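Hydrolase family protein (Deinococcus radiodurans R1, PDB 3CNH) probably acts as a phosphatase of the haloacid dehalogenase-like hydrolase superfamily. Local coordinates at residues L15-W20 with E116-T121; S85-E90 with R120-G125. All coordinates share one frame; numbering follows the deposited sequence. Where two conformers were deposited one is given.

Interaction 1: residues L15-W20 with E116-T121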
loop_
_atom_site.group_PDB
_atom_site.type_symbol
_atom_site.label_atom_id
_atom_site.label_comp_id
_atom_site.label_asym_id
_atom_site.label_seq_id
_atom_site.Cartn_x
_atom_site.Cartn_y
_atom_site.Cartn_z
ATOM N N LEU A 15 -5.870 5.254 1.769
ATOM C CA LEU A 15 -5.815 5.705 3.172
ATOM C C LEU A 15 -4.782 6.809 3.391
ATOM O O LEU A 15 -4.952 7.737 4.179
ATOM C CB LEU A 15 -5.493 4.527 4.090
ATOM C CG LEU A 15 -6.585 3.447 4.151
ATOM C CD1 LEU A 15 -6.074 2.201 4.882
ATOM C CD2 LEU A 15 -7.862 4.014 4.778
ATOM N N LEU A 16 -3.691 6.657 2.681
ATOM C CA LEU A 16 -2.559 7.594 2.714
ATOM C C LEU A 16 -2.122 7.879 1.306
ATOM O O LEU A 16 -2.563 7.239 0.356
ATOM C CB LEU A 16 -1.366 6.972 3.459
ATOM C CG LEU A 16 -1.567 6.409 4.891
ATOM C CD1 LEU A 16 -0.272 5.724 5.387
ATOM C CD2 LEU A 16 -2.055 7.474 5.860
ATOM N N THR A 17 -1.234 8.848 1.191
ATOM C CA THR A 17 -0.580 9.094 -0.095
ATOM C C THR A 17 0.274 7.862 -0.401
ATOM O O THR A 17 0.506 7.014 0.448
ATOM C CB THR A 17 0.361 10.324 -0.040
ATOM O OG1 THR A 17 1.313 10.145 1.020
ATOM C CG2 THR A 17 -0.429 11.586 0.169
ATOM N N ASN A 18 0.725 7.733 -1.637
ATOM C CA ASN A 18 1.704 6.684 -1.950
ATOM C C ASN A 18 2.961 6.938 -1.133
ATOM O O ASN A 18 3.186 8.046 -0.684
ATOM C CB ASN A 18 2.025 6.649 -3.423
ATOM C CG ASN A 18 0.853 6.160 -4.231
ATOM O OD1 ASN A 18 0.212 5.193 -3.844
ATOM N ND2 ASN A 18 0.536 6.852 -5.305
ATOM N N GLY A 19 3.707 5.889 -0.871
ATOM C CA GLY A 19 4.906 6.019 -0.043
ATOM C C GLY A 19 6.157 6.413 -0.795
ATOM O O GLY A 19 7.009 7.127 -0.290
ATOM N N TRP A 20 6.240 5.964 -2.029
ATOM C CA TRP A 20 7.503 6.153 -2.790
ATOM C C TRP A 20 7.246 6.051 -4.291
ATOM O O TRP A 20 7.830 5.263 -5.012
ATOM C CB TRP A 20 8.508 5.123 -2.272
ATOM C CG TRP A 20 9.963 5.362 -2.612
ATOM C CD1 TRP A 20 10.830 4.431 -3.134
ATOM C CD2 TRP A 20 10.724 6.549 -2.422
ATOM N NE1 TRP A 20 12.054 4.971 -3.282
ATOM C CE2 TRP A 20 12.043 6.267 -2.841
ATOM C CE3 TRP A 20 10.437 7.830 -1.941
ATOM C CZ2 TRP A 20 13.032 7.223 -2.838
ATOM C CZ3 TRP A 20 11.442 8.772 -1.912
ATOM C CH2 TRP A 20 12.725 8.469 -2.365
ATOM N N GLU A 116 5.887 -0.061 7.918
ATOM C CA GLU A 116 5.802 -0.036 9.406
ATOM C C GLU A 116 5.774 1.396 9.907
ATOM O O GLU A 116 5.044 1.717 10.826
ATOM C CB GLU A 116 6.866 -0.963 10.013
ATOM C CG GLU A 116 6.376 -2.393 9.660
ATOM C CD GLU A 116 7.207 -3.527 10.172
ATOM O OE1 GLU A 116 8.295 -3.273 10.735
ATOM O OE2 GLU A 116 6.765 -4.684 9.966
ATOM N N TYR A 117 6.517 2.274 9.239
ATOM C CA TYR A 117 6.486 3.703 9.594
ATOM C C TYR A 117 5.083 4.261 9.378
ATOM O O TYR A 117 4.543 5.006 10.185
ATOM C CB TYR A 117 7.504 4.505 8.763
ATOM C CG TYR A 117 7.279 5.989 8.849
ATOM C CD1 TYR A 117 7.858 6.736 9.866
ATOM C CD2 TYR A 117 6.480 6.647 7.930
ATOM C CE1 TYR A 117 7.642 8.096 9.970
ATOM C CE2 TYR A 117 6.237 8.018 8.030
ATOM C CZ TYR A 117 6.843 8.735 9.054
ATOM O OH TYR A 117 6.667 10.075 9.173
ATOM N N ARG A 118 4.471 3.864 8.274
ATOM C CA ARG A 118 3.137 4.386 7.895
ATOM C C ARG A 118 2.081 3.887 8.873
ATOM O O ARG A 118 1.233 4.629 9.343
ATOM C CB ARG A 118 2.810 4.001 6.439
ATOM C CG ARG A 118 3.581 4.900 5.452
ATOM C CD ARG A 118 3.836 4.247 4.108
ATOM N NE ARG A 118 2.642 3.931 3.325
ATOM C CZ ARG A 118 2.074 4.754 2.452
ATOM N NH1 ARG A 118 2.468 6.014 2.339
ATOM N NH2 ARG A 118 1.028 4.317 1.751
ATOM N N ILE A 119 2.207 2.622 9.222
ATOM C CA ILE A 119 1.229 1.998 10.126
ATOM C C ILE A 119 1.275 2.658 11.479
ATOM O O ILE A 119 0.241 3.038 12.066
ATOM C CB ILE A 119 1.476 0.468 10.229
ATOM C CG1 ILE A 119 1.111 -0.192 8.901
ATOM C CG2 ILE A 119 0.674 -0.166 11.362
ATOM C CD1 ILE A 119 1.710 -1.581 8.740
ATOM N N ARG A 120 2.478 2.857 11.994
ATOM C CA ARG A 120 2.617 3.414 13.350
ATOM C C ARG A 120 2.262 4.891 13.361
ATOM O O ARG A 120 1.571 5.375 14.259
ATOM C CB ARG A 120 4.029 3.227 13.930
ATOM C CG ARG A 120 4.980 4.386 13.673
ATOM C CD ARG A 120 6.257 4.269 14.520
ATOM N NE ARG A 120 7.097 3.237 13.972
ATOM C CZ ARG A 120 8.112 3.464 13.154
ATOM N NH1 ARG A 120 8.788 2.454 12.665
ATOM N NH2 ARG A 120 8.446 4.699 12.824
ATOM N N THR A 121 2.737 5.605 12.361
ATOM C CA THR A 121 2.530 7.072 12.330
ATOM C C THR A 121 1.069 7.471 12.217
ATOM O O THR A 121 0.605 8.446 12.846
ATOM C CB THR A 121 3.383 7.721 11.193
ATOM O OG1 THR A 121 4.760 7.388 11.417
ATOM C CG2 THR A 121 3.183 9.224 11.125
#
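R118 reaches from helix 112-122 to the loop 15-20 and closes on the backbone carbonyl of T17. Its side chain and that of L16 run past each other in opposite directions. The apolar part comes first. R118 CB lies 3.7 Å from CD1 of L16. R118 CG follows, 3.9 Å from the same L16 CD1. The chain then bends at chi3 (64°), which swings the guanidinium back toward the loop and over the same methyl. L16 CD1 sits 3.8 Å above the guanidinium plane of R118, over its centre. One leucine branch thus covers both the stem of the arginine and a face of its charged head. R118 NE also has a long, weak ion pair with E110.

The loop follows strand 6-9, the first strand of the HAD core, and leads to helix 22-32. This is where caps of the C1 type are inserted in the superfamily. D10 and G12, between that strand and the segment, help bind the sodium ion together with D166, and the N18 side chain is about 4 Å from the ion.

At the tip, both terminal nitrogens grip one oxygen. R118 NH1 donates to T17 O at 2.9 Å. NH2 of R118 donates to T17 O at 3.0 Å. The grip is end-on, through NH1 and NH2, and the oxygen is only 3° out of the guanidinium plane. The NH2 bond meets the carbonyl almost head-on (161°), while NH1 comes in tilted. NH1 also bonds S85 OG. The two bonds to T17 and the third to S85 should fix the rotation of this buried group. G19 CA packs 3.4 Å from R118 NH1. The hydroxyl of T17 turns to a different neighbour, bonding Q86 N and Q84 O.

Interaction 2: residues S85-E90 with R120-G125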
loop_
_atom_site.group_PDB
_atom_site.type_symbol
_atom_site.label_atom_id
_atom_site.label_comp_id
_atom_site.label_asym_id
_atom_site.label_seq_id
_atom_site.Cartn_x
_atom_site.Cartn_y
_atom_site.Cartn_z
ATOM N N SER A 85 5.009 10.325 3.216
ATOM C CA SER A 85 3.717 9.712 3.591
ATOM C C SER A 85 2.872 10.707 4.342
ATOM O O SER A 85 3.275 11.247 5.350
ATOM C CB SER A 85 3.923 8.447 4.417
ATOM O OG SER A 85 4.490 7.408 3.622
ATOM N N GLN A 86 1.693 10.952 3.792
ATOM C CA GLN A 86 0.747 11.877 4.383
ATOM C C GLN A 86 -0.670 11.261 4.372
ATOM O O GLN A 86 -0.962 10.365 3.585
ATOM C CB GLN A 86 0.764 13.165 3.589
ATOM C CG GLN A 86 2.135 13.849 3.603
ATOM C CD GLN A 86 2.540 14.367 4.993
ATOM O OE1 GLN A 86 1.695 14.776 5.786
ATOM N NE2 GLN A 86 3.846 14.379 5.272
ATOM N N PRO A 87 -1.542 11.751 5.238
ATOM C CA PRO A 87 -2.851 11.128 5.221
ATOM C C PRO A 87 -3.772 11.614 4.149
ATOM O O PRO A 87 -3.593 12.692 3.583
ATOM C CB PRO A 87 -3.461 11.593 6.567
ATOM C CG PRO A 87 -2.805 12.873 6.844
ATOM C CD PRO A 87 -1.410 12.784 6.275
ATOM N N ARG A 88 -4.753 10.765 3.867
ATOM C CA ARG A 88 -5.915 11.123 3.031
ATOM C C ARG A 88 -7.072 11.198 4.028
ATOM O O ARG A 88 -7.778 10.222 4.237
ATOM C CB ARG A 88 -6.194 10.069 1.967
ATOM C CG ARG A 88 -5.163 10.019 0.879
ATOM C CD ARG A 88 -5.301 11.203 -0.048
ATOM N NE ARG A 88 -4.209 11.211 -1.009
ATOM C CZ ARG A 88 -4.195 10.476 -2.111
ATOM N NH1 ARG A 88 -5.222 9.688 -2.374
ATOM N NH2 ARG A 88 -3.153 10.506 -2.932
ATOM N N PRO A 89 -7.263 12.375 4.681
ATOM C CA PRO A 89 -8.182 12.517 5.778
ATOM C C PRO A 89 -9.585 11.973 5.651
ATOM O O PRO A 89 -10.066 11.330 6.567
ATOM C CB PRO A 89 -8.204 14.030 6.028
ATOM C CG PRO A 89 -6.953 14.543 5.442
ATOM C CD PRO A 89 -6.677 13.674 4.284
ATOM N N GLU A 90 -10.236 12.242 4.534
ATOM C CA GLU A 90 -11.633 11.823 4.394
ATOM C C GLU A 90 -11.778 10.303 4.297
ATOM O O GLU A 90 -12.700 9.715 4.879
ATOM C CB GLU A 90 -12.327 12.514 3.215
ATOM C CG GLU A 90 -12.352 14.040 3.278
ATOM C CD GLU A 90 -12.878 14.673 1.977
ATOM O OE1 GLU A 90 -12.935 13.981 0.924
ATOM O OE2 GLU A 90 -13.224 15.873 2.001
ATOM N N ARG A 120 2.478 2.857 11.994
ATOM C CA ARG A 120 2.617 3.414 13.350
ATOM C C ARG A 120 2.262 4.891 13.361
ATOM O O ARG A 120 1.571 5.375 14.259
ATOM C CB ARG A 120 4.029 3.227 13.930
ATOM C CG ARG A 120 4.980 4.386 13.673
ATOM C CD ARG A 120 6.257 4.269 14.520
ATOM N NE ARG A 120 7.097 3.237 13.972
ATOM C CZ ARG A 120 8.112 3.464 13.154
ATOM N NH1 ARG A 120 8.788 2.454 12.665
ATOM N NH2 ARG A 120 8.446 4.699 12.824
ATOM N N THR A 121 2.737 5.605 12.361
ATOM C CA THR A 121 2.530 7.072 12.330
ATOM C C THR A 121 1.069 7.471 12.217
ATOM O O THR A 121 0.605 8.446 12.846
ATOM C CB THR A 121 3.383 7.721 11.193
ATOM O OG1 THR A 121 4.760 7.388 11.417
ATOM C CG2 THR A 121 3.183 9.224 11.125
ATOM N N PHE A 122 0.315 6.689 11.461
ATOM C CA PHE A 122 -1.086 7.021 11.177
ATOM C C PHE A 122 -2.096 6.140 11.895
ATOM O O PHE A 122 -3.289 6.216 11.645
ATOM C CB PHE A 122 -1.327 7.114 9.680
ATOM C CG PHE A 122 -0.475 8.153 9.040
ATOM C CD1 PHE A 122 -0.770 9.483 9.186
ATOM C CD2 PHE A 122 0.665 7.798 8.346
ATOM C CE1 PHE A 122 0.058 10.466 8.632
ATOM C CE2 PHE A 122 1.517 8.768 7.782
ATOM C CZ PHE A 122 1.193 10.112 7.919
ATOM N N GLY A 123 -1.582 5.319 12.795
ATOM C CA GLY A 123 -2.451 4.439 13.610
ATOM C C GLY A 123 -3.346 3.497 12.826
ATOM O O GLY A 123 -4.517 3.262 13.191
ATOM N N LEU A 124 -2.794 2.954 11.751
ATOM C CA LEU A 124 -3.585 2.119 10.836
ATOM C C LEU A 124 -4.103 0.844 11.523
ATOM O O LEU A 124 -5.135 0.297 11.180
ATOM C CB LEU A 124 -2.841 1.798 9.546
ATOM C CG LEU A 124 -2.354 3.022 8.746
ATOM C CD1 LEU A 124 -1.645 2.575 7.448
ATOM C CD2 LEU A 124 -3.498 4.019 8.463
ATOM N N GLY A 125 -3.337 0.414 12.497
ATOM C CA GLY A 125 -3.640 -0.776 13.281
ATOM C C GLY A 125 -4.828 -0.624 14.190
ATOM O O GLY A 125 -5.319 -1.591 14.750
#
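F122 meets the chain at S85, Q86 and P87 with the far rim of its ring. No hydrogen bond crosses this contact; it is packing alone. CZ of F122 is 3.5 Å from S85 O, which lies at the ring edge, near its plane. Ring hydrogens are slightly positive, so this edge probably suits a carbonyl oxygen. Next to it, F122 CE2 lies 4.1 Å from S85 CB. On the other side of CZ, CE1 of F122 touches P87 CD at 3.6 Å. The proline and phenylalanine side chains cross at about a right angle, and P87 CD approaches the ring obliquely. F122 CG stands anti to its carbonyl carbon (chi1 -59°), which points the ring out from the helix toward 85-87. T121 CG2, from the same segment, lies 3.7 Å above one face of the F122 ring, offset toward its rim. If this phenylalanine were replaced by an alanine, a gap would probably open beside P87, and S85 O would lose the ring edge it now meets.

The loose side begins at Q86. Its CB points away from F122, and the ring meets only the backbone there, with F122 CZ 4.0 Å from Q86 CA. The exposed Q86 side chain folds back to bond E83 O through NE2.

Behind F122 the helix closes with a Schellman motif. G123 has positive phi (57°), and its N makes a weak bond to R120 O. On the other segment, R88 takes the N-cap position of helix 89-98. That helix also backs the contact: P87 and L124 both touch L92, and R96 NH2 bonds F122 O. Helix 112-122 and the start of helix 89-98 are thereby joined beside the loop after strand 6-9, where L16 packs on F122.

In the fold
Interaction 1 and interaction 2 lie side by side, their centres about 6 Å apart. Along the chain, 15-20 comes first, then 85-90. Both contacts end on helix 112-122, sharing R120 and T121, and interaction 2 alone runs on into the turn after it. The helices of residues 22-83 fall between the first two segments, as expected for a C1-type cap with its outgoing and returning linkers. T17 N bonds Q86 O, so the linkers are also tied directly to each other. Helix 112-122 follows strand 103-108, next to strand 6-9 in the parallel sheet of the HAD core. The two contacts therefore join both cap connections to one core helix.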